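Local structure of beta-N-acetylhexosaminidase (Mycobacterium smegmatis, 4YYF) at residues P40-L45 with V330-E335; P200-F205 with A243-M248; L286-D291 with A316-W321. The protein probably hydrolyses terminal non-reducing N-acetyl-D-hexosamine residues from N-acetyl-beta-D-hexosaminides, as a member of glycosyl hydrolase family 3. The protein carries 1 engineered substitution. All blocks are in the same frame, centred on the assembly; numbering follows the deposited sequence.

Contact 1 (P40-L45 with V330-E335); sequences PARDKL and VLDRLE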
loop_
_atom_site.group_PDB
_atom_site.type_symbol
_atom_site.label_atom_id
_atom_site.label_comp_id
_atom_site.label_asym_id
_atom_site.label_seq_id
_atom_site.Cartn_x
_atom_site.Cartn_y
_atom_site.Cartn_z
ATOM N N PRO A 40 -20.653 1.337 13.877
ATOM C CA PRO A 40 -20.043 1.807 15.130
ATOM C C PRO A 40 -18.732 2.519 14.826
ATOM O O PRO A 40 -18.016 2.081 13.923
ATOM C CB PRO A 40 -19.743 0.507 15.879
ATOM C CG PRO A 40 -20.710 -0.488 15.329
ATOM C CD PRO A 40 -20.885 -0.121 13.883
ATOM N N ALA A 41 -18.425 3.590 15.550
ATOM C CA ALA A 41 -17.207 4.364 15.299
ATOM C C ALA A 41 -15.944 3.507 15.260
ATOM O O ALA A 41 -15.071 3.715 14.421
ATOM C CB ALA A 41 -17.067 5.483 16.326
ATOM N N ARG A 42 -15.845 2.537 16.162
ATOM C CA ARG A 42 -14.640 1.715 16.249
ATOM C C ARG A 42 -14.506 0.809 15.023
ATOM O O ARG A 42 -13.397 0.545 14.554
ATOM C CB ARG A 42 -14.653 0.906 17.560
ATOM C CG ARG A 42 -13.367 0.143 17.880
ATOM C CD ARG A 42 -13.438 -0.411 19.300
ATOM N NE ARG A 42 -12.222 -1.102 19.735
ATOM C CZ ARG A 42 -11.227 -0.525 20.404
ATOM N NH1 ARG A 42 -11.276 0.776 20.705
ATOM N NH2 ARG A 42 -10.176 -1.251 20.771
ATOM N N ASP A 43 -15.625 0.349 14.478
ATOM C CA ASP A 43 -15.552 -0.496 13.279
ATOM C C ASP A 43 -15.241 0.307 12.017
ATOM O O ASP A 43 -14.615 -0.212 11.081
ATOM C CB ASP A 43 -16.833 -1.316 13.101
ATOM C CG ASP A 43 -17.028 -2.338 14.208
ATOM O OD1 ASP A 43 -16.066 -2.601 14.965
ATOM O OD2 ASP A 43 -18.148 -2.876 14.322
ATOM N N LYS A 44 -15.689 1.562 11.981
ATOM C CA LYS A 44 -15.286 2.467 10.910
ATOM C C LYS A 44 -13.789 2.663 10.960
ATOM O O LYS A 44 -13.132 2.650 9.931
ATOM C CB LYS A 44 -15.948 3.831 11.049
ATOM C CG LYS A 44 -17.441 3.846 10.845
ATOM C CD LYS A 44 -17.937 5.276 10.932
ATOM C CE LYS A 44 -19.375 5.400 10.473
ATOM N NZ LYS A 44 -19.777 6.841 10.385
ATOM N N LEU A 45 -13.254 2.867 12.164
ATOM C CA LEU A 45 -11.805 3.053 12.335
ATOM C C LEU A 45 -11.014 1.802 11.965
ATOM O O LEU A 45 -9.956 1.888 11.311
ATOM C CB LEU A 45 -11.464 3.499 13.769
ATOM C CG LEU A 45 -11.994 4.893 14.140
ATOM C CD1 LEU A 45 -11.884 5.169 15.637
ATOM C CD2 LEU A 45 -11.235 5.944 13.345
ATOM N N VAL A 330 -4.256 0.793 19.142
ATOM C CA VAL A 330 -4.390 1.741 18.043
ATOM C C VAL A 330 -5.827 2.254 17.944
ATOM O O VAL A 330 -6.063 3.456 17.865
ATOM C CB VAL A 330 -3.915 1.129 16.701
ATOM C CG1 VAL A 330 -4.359 1.997 15.521
ATOM C CG2 VAL A 330 -2.398 0.976 16.707
ATOM N N LEU A 331 -6.786 1.339 17.969
ATOM C CA LEU A 331 -8.192 1.725 17.918
ATOM C C LEU A 331 -8.578 2.608 19.105
ATOM O O LEU A 331 -9.339 3.564 18.955
ATOM C CB LEU A 331 -9.075 0.476 17.854
ATOM C CG LEU A 331 -8.980 -0.280 16.522
ATOM C CD1 LEU A 331 -9.737 -1.602 16.608
ATOM C CD2 LEU A 331 -9.517 0.568 15.363
ATOM N N ASP A 332 -8.055 2.289 20.287
ATOM C CA ASP A 332 -8.252 3.141 21.461
ATOM C C ASP A 332 -7.764 4.562 21.214
ATOM O O ASP A 332 -8.434 5.534 21.563
ATOM C CB ASP A 332 -7.510 2.572 22.678
ATOM C CG ASP A 332 -8.222 1.393 23.295
ATOM O OD1 ASP A 332 -9.332 1.059 22.836
ATOM O OD2 ASP A 332 -7.672 0.803 24.247
ATOM N N ARG A 333 -6.587 4.684 20.620
ATOM C CA ARG A 333 -6.000 6.003 20.406
ATOM C C ARG A 333 -6.791 6.771 19.341
ATOM O O ARG A 333 -6.943 7.991 19.415
ATOM C CB ARG A 333 -4.525 5.864 19.993
ATOM C CG ARG A 333 -3.789 7.189 19.743
ATOM C CD ARG A 333 -3.633 8.002 21.031
ATOM N NE ARG A 333 -2.937 9.283 20.830
ATOM C CZ ARG A 333 -3.547 10.453 20.647
ATOM N NH1 ARG A 333 -4.871 10.518 20.634
ATOM N NH2 ARG A 333 -2.835 11.565 20.478
ATOM N N LEU A 334 -7.303 6.052 18.346
ATOM C CA LEU A 334 -8.043 6.706 17.276
ATOM C C LEU A 334 -9.379 7.256 17.770
ATOM O O LEU A 334 -9.780 8.352 17.383
ATOM C CB LEU A 334 -8.236 5.764 16.089
ATOM C CG LEU A 334 -6.937 5.445 15.344
ATOM C CD1 LEU A 334 -7.201 4.506 14.166
ATOM C CD2 LEU A 334 -6.293 6.740 14.861
ATOM N N GLU A 335 -10.057 6.503 18.630
ATOM C CA GLU A 335 -11.275 6.991 19.266
ATOM C C GLU A 335 -11.023 8.242 20.115
ATOM O O GLU A 335 -11.817 9.183 20.100
ATOM C CB GLU A 335 -11.921 5.886 20.108
ATOM C CG GLU A 335 -12.432 4.712 19.299
ATOM C CD GLU A 335 -13.472 3.887 20.054
ATOM O OE1 GLU A 335 -13.166 2.731 20.433
ATOM O OE2 GLU A 335 -14.600 4.391 20.263
#
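On the outer, helical layer of the TIM barrel, R42 of helix 41-46 reaches D332 and E335 of helix 327-340, making a salt-bridge network above a leucine cluster. The axes of the two short helical segments approach to 9.9 Å, their directions 116° from each other, and the closest backbone approach lies at R42 and L331. R42 spans this gap because its CG stands anti to the backbone N (chi1 -172°) and the chain stays extended as far as NE, so the guanidinium arrives over L331. The CB of L331 lies under the centre of one guanidinium face, 3.5 Å from R42 CZ, while the acids approach at the edge. There, R42 NH1 is gripped twice. E335 OE1 accepts from R42 NH1 at 2.7 Å through its anti lone pair and sits almost in the guanidinium plane. D332 OD1 is 2.9 Å from the same R42 NH1, met nearly end-on along its C-O bond and tilted out of that plane. A second, weak bond runs from R42 NH2 to D332 OD1, and NH2 also makes a weak bond to P328 O. Apolar face and acidic edge together limit how the guanidinium can turn. D332 and E335 are three residues apart, about one helical turn, which lets a single arginine serve both. Beneath the charges, L45 points into the interface and also touches V348 of helix 345-357. Its CB touches L331 CD2 at 3.9 Å. L334 slides past L45 in the opposite direction and carries the packing on to L312 of helix 304-314. L45 CD1 rests on neighbouring residues of helix 327-340, 3.7 Å from both L334 CB and the aliphatic CG of E335.

Contact 2 (P200-F205 with A243-M248); sequences PVLKHF and APVAVM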
loop_
_atom_site.group_PDB
_atom_site.type_symbol
_atom_site.label_atom_id
_atom_site.label_comp_id
_atom_site.label_asym_id
_atom_site.label_seq_id
_atom_site.Cartn_x
_atom_site.Cartn_y
_atom_site.Cartn_z
ATOM N N PRO A 200 -3.958 -3.109 -7.990
ATOM C CA PRO A 200 -2.538 -2.749 -7.950
ATOM C C PRO A 200 -2.306 -1.473 -7.134
ATOM O O PRO A 200 -3.206 -0.630 -7.019
ATOM C CB PRO A 200 -2.188 -2.535 -9.424
ATOM C CG PRO A 200 -3.478 -2.136 -10.077
ATOM C CD PRO A 200 -4.618 -2.684 -9.245
ATOM N N VAL A 201 -1.121 -1.356 -6.535
ATOM C CA VAL A 201 -0.791 -0.187 -5.711
ATOM C C VAL A 201 0.548 0.393 -6.172
ATOM O O VAL A 201 1.583 -0.242 -6.012
ATOM C CB VAL A 201 -0.703 -0.544 -4.210
ATOM C CG1 VAL A 201 -0.550 0.746 -3.362
ATOM C CG2 VAL A 201 -1.953 -1.333 -3.746
ATOM N N LEU A 202 0.516 1.592 -6.748
ATOM C CA LEU A 202 1.727 2.278 -7.203
ATOM C C LEU A 202 2.533 2.787 -6.002
ATOM O O LEU A 202 1.978 3.440 -5.122
ATOM C CB LEU A 202 1.338 3.470 -8.077
ATOM C CG LEU A 202 0.320 3.212 -9.193
ATOM C CD1 LEU A 202 -0.075 4.527 -9.860
ATOM C CD2 LEU A 202 0.896 2.251 -10.233
ATOM N N LYS A 203 3.837 2.516 -5.959
ATOM C CA LYS A 203 4.648 2.903 -4.790
ATOM C C LYS A 203 6.071 3.280 -5.237
ATOM O O LYS A 203 6.491 2.842 -6.312
ATOM C CB LYS A 203 4.657 1.759 -3.757
ATOM C CG LYS A 203 5.443 0.522 -4.186
ATOM C CD LYS A 203 5.110 -0.686 -3.276
ATOM C CE LYS A 203 6.065 -1.856 -3.524
ATOM N NZ LYS A 203 5.723 -3.043 -2.664
ATOM N N HIS A 204 6.828 4.079 -4.470
ATOM C CA HIS A 204 6.451 4.660 -3.177
ATOM C C HIS A 204 6.376 6.194 -3.313
ATOM O O HIS A 204 7.405 6.867 -3.374
ATOM C CB HIS A 204 7.498 4.297 -2.098
ATOM C CG HIS A 204 7.750 2.825 -1.943
ATOM N ND1 HIS A 204 8.612 2.118 -2.774
ATOM C CD2 HIS A 204 7.291 1.918 -1.048
ATOM C CE1 HIS A 204 8.642 0.858 -2.408
ATOM N NE2 HIS A 204 7.846 0.701 -1.354
ATOM N N PHE A 205 5.165 6.743 -3.359
ATOM C CA PHE A 205 4.934 8.173 -3.624
ATOM C C PHE A 205 5.504 9.083 -2.523
ATOM O O PHE A 205 5.374 8.781 -1.333
ATOM C CB PHE A 205 3.420 8.395 -3.760
ATOM C CG PHE A 205 3.017 9.785 -4.170
ATOM C CD1 PHE A 205 2.790 10.775 -3.213
ATOM C CD2 PHE A 205 2.799 10.093 -5.512
ATOM C CE1 PHE A 205 2.389 12.058 -3.591
ATOM C CE2 PHE A 205 2.391 11.372 -5.888
ATOM C CZ PHE A 205 2.184 12.355 -4.921
ATOM N N ALA A 243 -7.920 3.286 -13.558
ATOM C CA ALA A 243 -8.610 2.717 -12.402
ATOM C C ALA A 243 -9.134 1.305 -12.681
ATOM O O ALA A 243 -9.413 0.964 -13.830
ATOM C CB ALA A 243 -9.752 3.620 -12.006
ATOM N N PRO A 244 -9.285 0.479 -11.634
ATOM C CA PRO A 244 -8.942 0.769 -10.235
ATOM C C PRO A 244 -7.441 0.722 -9.982
ATOM O O PRO A 244 -6.695 -0.079 -10.566
ATOM C CB PRO A 244 -9.658 -0.334 -9.449
ATOM C CG PRO A 244 -9.838 -1.442 -10.418
ATOM C CD PRO A 244 -9.998 -0.805 -11.777
ATOM N N VAL A 245 -6.995 1.613 -9.107
ATOM C CA VAL A 245 -5.595 1.675 -8.747
ATOM C C VAL A 245 -5.524 2.386 -7.399
ATOM O O VAL A 245 -6.395 3.192 -7.069
ATOM C CB VAL A 245 -4.766 2.422 -9.839
ATOM C CG1 VAL A 245 -5.100 3.917 -9.858
ATOM C CG2 VAL A 245 -3.259 2.200 -9.642
ATOM N N ALA A 246 -4.512 2.053 -6.613
ATOM C CA ALA A 246 -4.263 2.706 -5.335
ATOM C C ALA A 246 -2.848 3.248 -5.367
ATOM O O ALA A 246 -2.082 2.931 -6.264
ATOM C CB ALA A 246 -4.440 1.738 -4.164
ATOM N N VAL A 247 -2.508 4.082 -4.391
ATOM C CA VAL A 247 -1.158 4.617 -4.280
ATOM C C VAL A 247 -0.675 4.337 -2.861
ATOM O O VAL A 247 -1.463 4.409 -1.918
ATOM C CB VAL A 247 -1.139 6.136 -4.555
ATOM C CG1 VAL A 247 0.243 6.766 -4.197
ATOM C CG2 VAL A 247 -1.503 6.437 -6.027
HETATM N N MSE A 248 0.604 3.985 -2.715
HETATM C CA MSE A 248 1.230 3.895 -1.396
HETATM C C MSE A 248 2.255 5.016 -1.219
HETATM O O MSE A 248 3.133 5.204 -2.061
HETATM C CB MSE A 248 1.939 2.551 -1.218
HETATM C CG MSE A 248 2.726 2.431 0.107
HETATM SE SE MSE A 248 3.541 0.649 0.296
HETATM C CE MSE A 248 1.958 -0.304 0.795
#
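Backbone hydrogen bonds join P200-F205 to A243-M248 along most of their length. P200 O accepts from A246 N at 3.0 Å. L202 then bonds through both its N and its O: the N donates to A246 O, and the O receives M248 N at 2.8 Å in a nearly straight bond (174°). Regular parallel pairing would next use the N of H204, yet it is F205 N that reaches M248 O, at 2.9 Å. This one-residue shift coincides with the cis peptide between K203 and H204, where the chain turns a corner. CA-H...O contacts accompany the ladder, among them V201 CA to A246 O.

These are neighbouring parallel strands of the TIM barrel, the fifth and sixth in chain order. The H204 side chain, its ND1 bonded to D160, lies about 3 Å from an acetate, probably from the crystallisation liquor, which may mark a pocket. K203 NZ makes a salt bridge to E106 and a hydrogen bond to F155 O.

Apolar packing divides between the two faces of the sheet. On the face of V201 and A246, V201 CG1 stands anti to its own N (chi1 -172°), which lays it over the V247-M248 peptide, 3.5 Å from M248 N. On the face of L202 and V247, L202 CG also meets V245 CG2 of the preceding loop at 3.7 Å, the side chains crossing at about a right angle. After the corner, F205 CB touches V247 CG1 at 3.6 Å, and its ring packs edge-to-face with Y236.

Selenium supplies a further kind of contact. The selenomethionine M248 runs alongside K203 and H204, pointing the same way as both. Its SE approaches the H204 ring obliquely, 4.2 Å from CD2, while K203 CG covers one face of that imidazole.

Contact 3 (L286-D291 with A316-W321); sequences LVYTDD and ADNALW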
loop_
_atom_site.group_PDB
_atom_site.type_symbol
_atom_site.label_atom_id
_atom_site.label_comp_id
_atom_site.label_asym_id
_atom_site.label_seq_id
_atom_site.Cartn_x
_atom_site.Cartn_y
_atom_site.Cartn_z
ATOM N N LEU A 286 -7.781 5.163 -3.380
ATOM C CA LEU A 286 -7.290 4.699 -2.099
ATOM C C LEU A 286 -5.795 4.941 -1.942
ATOM O O LEU A 286 -5.002 4.658 -2.846
ATOM C CB LEU A 286 -7.576 3.202 -1.969
ATOM C CG LEU A 286 -7.475 2.588 -0.577
ATOM C CD1 LEU A 286 -8.541 3.213 0.312
ATOM C CD2 LEU A 286 -7.641 1.066 -0.652
ATOM N N VAL A 287 -5.406 5.468 -0.786
ATOM C CA VAL A 287 -3.998 5.753 -0.519
ATOM C C VAL A 287 -3.537 5.020 0.743
ATOM O O VAL A 287 -4.076 5.255 1.829
ATOM C CB VAL A 287 -3.747 7.272 -0.374
ATOM C CG1 VAL A 287 -2.277 7.533 -0.119
ATOM C CG2 VAL A 287 -4.180 8.016 -1.644
ATOM N N TYR A 288 -2.550 4.129 0.588
ATOM C CA TYR A 288 -1.963 3.399 1.711
ATOM C C TYR A 288 -0.711 4.102 2.215
ATOM O O TYR A 288 -0.089 4.866 1.473
ATOM C CB TYR A 288 -1.512 1.999 1.262
ATOM C CG TYR A 288 -2.598 0.970 1.048
ATOM C CD1 TYR A 288 -2.976 0.120 2.076
ATOM C CD2 TYR A 288 -3.200 0.809 -0.197
ATOM C CE1 TYR A 288 -3.958 -0.857 1.883
ATOM C CE2 TYR A 288 -4.193 -0.174 -0.404
ATOM C CZ TYR A 288 -4.560 -0.991 0.650
ATOM O OH TYR A 288 -5.527 -1.964 0.489
ATOM N N THR A 289 -0.317 3.814 3.461
ATOM C CA THR A 289 1.037 4.125 3.900
ATOM C C THR A 289 1.900 2.887 3.735
ATOM O O THR A 289 1.398 1.764 3.687
ATOM C CB THR A 289 1.114 4.487 5.393
ATOM O OG1 THR A 289 0.817 3.310 6.160
ATOM C CG2 THR A 289 0.148 5.604 5.741
ATOM N N ASP A 290 3.210 3.094 3.700
ATOM C CA ASP A 290 4.169 1.999 3.826
ATOM C C ASP A 290 4.128 1.569 5.300
ATOM O O ASP A 290 3.460 2.209 6.121
ATOM C CB ASP A 290 5.564 2.503 3.420
ATOM C CG ASP A 290 6.540 1.383 3.048
ATOM O OD1 ASP A 290 6.278 0.196 3.325
ATOM O OD2 ASP A 290 7.599 1.712 2.478
ATOM N N ASP A 291 4.823 0.484 5.623
ATOM C CA ASP A 291 4.808 -0.133 6.960
ATOM C C ASP A 291 5.198 0.852 8.066
ATOM O O ASP A 291 6.297 1.393 8.065
ATOM C CB ASP A 291 5.728 -1.367 6.908
ATOM C CG ASP A 291 6.122 -1.921 8.268
ATOM O OD1 ASP A 291 5.435 -1.707 9.287
ATOM O OD2 ASP A 291 7.157 -2.621 8.297
ATOM N N ALA A 316 -3.822 9.832 4.721
ATOM C CA ALA A 316 -3.865 8.447 4.268
ATOM C C ALA A 316 -5.266 7.872 4.474
ATOM O O ALA A 316 -5.957 8.235 5.428
ATOM C CB ALA A 316 -2.825 7.601 5.000
ATOM N N ASP A 317 -5.686 6.981 3.579
ATOM C CA ASP A 317 -6.962 6.280 3.751
ATOM C C ASP A 317 -6.750 4.961 4.460
ATOM O O ASP A 317 -7.695 4.359 4.973
ATOM C CB ASP A 317 -7.579 5.929 2.407
ATOM C CG ASP A 317 -7.845 7.131 1.561
ATOM O OD1 ASP A 317 -8.563 8.036 2.032
ATOM O OD2 ASP A 317 -7.330 7.164 0.423
ATOM N N ASN A 318 -5.519 4.477 4.443
ATOM C CA ASN A 318 -5.262 3.151 4.980
ATOM C C ASN A 318 -3.891 3.061 5.630
ATOM O O ASN A 318 -2.866 3.225 4.973
ATOM C CB ASN A 318 -5.401 2.098 3.878
ATOM C CG ASN A 318 -5.643 0.708 4.434
ATOM O OD1 ASN A 318 -4.768 0.115 5.066
ATOM N ND2 ASN A 318 -6.840 0.184 4.205
ATOM N N ALA A 319 -3.888 2.803 6.930
ATOM C CA ALA A 319 -2.652 2.729 7.706
ATOM C C ALA A 319 -2.235 1.282 7.824
ATOM O O ALA A 319 -2.990 0.445 8.344
ATOM C CB ALA A 319 -2.861 3.332 9.089
ATOM N N LEU A 320 -1.024 0.994 7.352
ATOM C CA LEU A 320 -0.526 -0.369 7.249
ATOM C C LEU A 320 0.643 -0.575 8.210
ATOM O O LEU A 320 1.539 0.264 8.284
ATOM C CB LEU A 320 -0.061 -0.603 5.801
ATOM C CG LEU A 320 0.592 -1.897 5.272
ATOM C CD1 LEU A 320 2.076 -1.944 5.499
ATOM C CD2 LEU A 320 -0.036 -3.140 5.842
ATOM N N TRP A 321 0.626 -1.681 8.949
ATOM C CA TRP A 321 1.807 -2.128 9.699
ATOM C C TRP A 321 1.779 -3.649 9.816
ATOM O O TRP A 321 0.812 -4.277 9.391
ATOM C CB TRP A 321 1.962 -1.401 11.046
ATOM C CG TRP A 321 1.079 -1.868 12.188
ATOM C CD1 TRP A 321 1.443 -2.691 13.227
ATOM C CD2 TRP A 321 -0.289 -1.490 12.435
ATOM N NE1 TRP A 321 0.378 -2.856 14.092
ATOM C CE2 TRP A 321 -0.690 -2.132 13.629
ATOM C CE3 TRP A 321 -1.209 -0.681 11.757
ATOM C CZ2 TRP A 321 -1.984 -1.994 14.152
ATOM C CZ3 TRP A 321 -2.492 -0.540 12.280
ATOM C CH2 TRP A 321 -2.865 -1.195 13.466
#
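D317 OD2 accepts the backbone N-H of V287, with V287 N 2.8 Å away, through its anti lone pair and also forms a salt bridge with R274, while D317 OD1 is held by R354 and by S351, a residue of the sodium site. With both oxygens engaged, the carboxylate is firmly oriented and its charge probably well compensated. V287 bonds through its carbonyl as well: V287 O receives D317 N at 2.9 Å, in the carbonyl plane, and a weaker bond from N318 N. Farther on, T289 N lies nearly in line with the N318 carbonyl, 3.0 Å from N318 O.

T289 then replaces the backbone with its side chain. A chi1 of 68° sets OG1 between the backbone N and the carbonyl carbon, where it gives a hydrogen bond to D290 O and accepts L320 N at 3.2 Å, with N-H and OG1 almost in line (173°). Its methyl, CG2, turns the other way to A316 CB. T289 O is buried without a polar partner in the model; L320 CB packs against it at 3.5 Å.

The ring of Y288 and the amide of N318 run side by side in the same direction, their planes 43° apart. Y288 CE1 lies 3.4 Å from N318 CG. The amide is fixed from elsewhere, by T50 at OD1 and N355 at ND2, while F155 meets the tyrosine ring edge-to-face. Near the end, L320 CD1 reaches D291 CA at 3.6 Å, and D291 OD1 is taken by the N-H groups of S293 and S294. Such side-by-side, similarly directed backbones fit the seventh and eighth strands of a TIM barrel, here joined by a single backbone bridge supplemented by side-chain bonds.

From the N terminus, the chain enters contact 1 with helix 41-46, just before the first barrel strand, and that contact closes only at helix 327-340, after the last. Contacts 2 and 3 both nest inside this long loop and follow one another in series. Contact 2 pairs strands 199-205 and 246-249; contact 3 brings strand 287-289 beside 319-321. Strands 246-249 and 287-289 are themselves neighbours, linked by V247 O to Y288 N and V247 N to L286 O. Helix 327-340 follows strand 319-321 directly, and V330 packs on W321. Contact 1 joins the two ends of the barrel domain outside the sheet to which contacts 2 and 3 contribute.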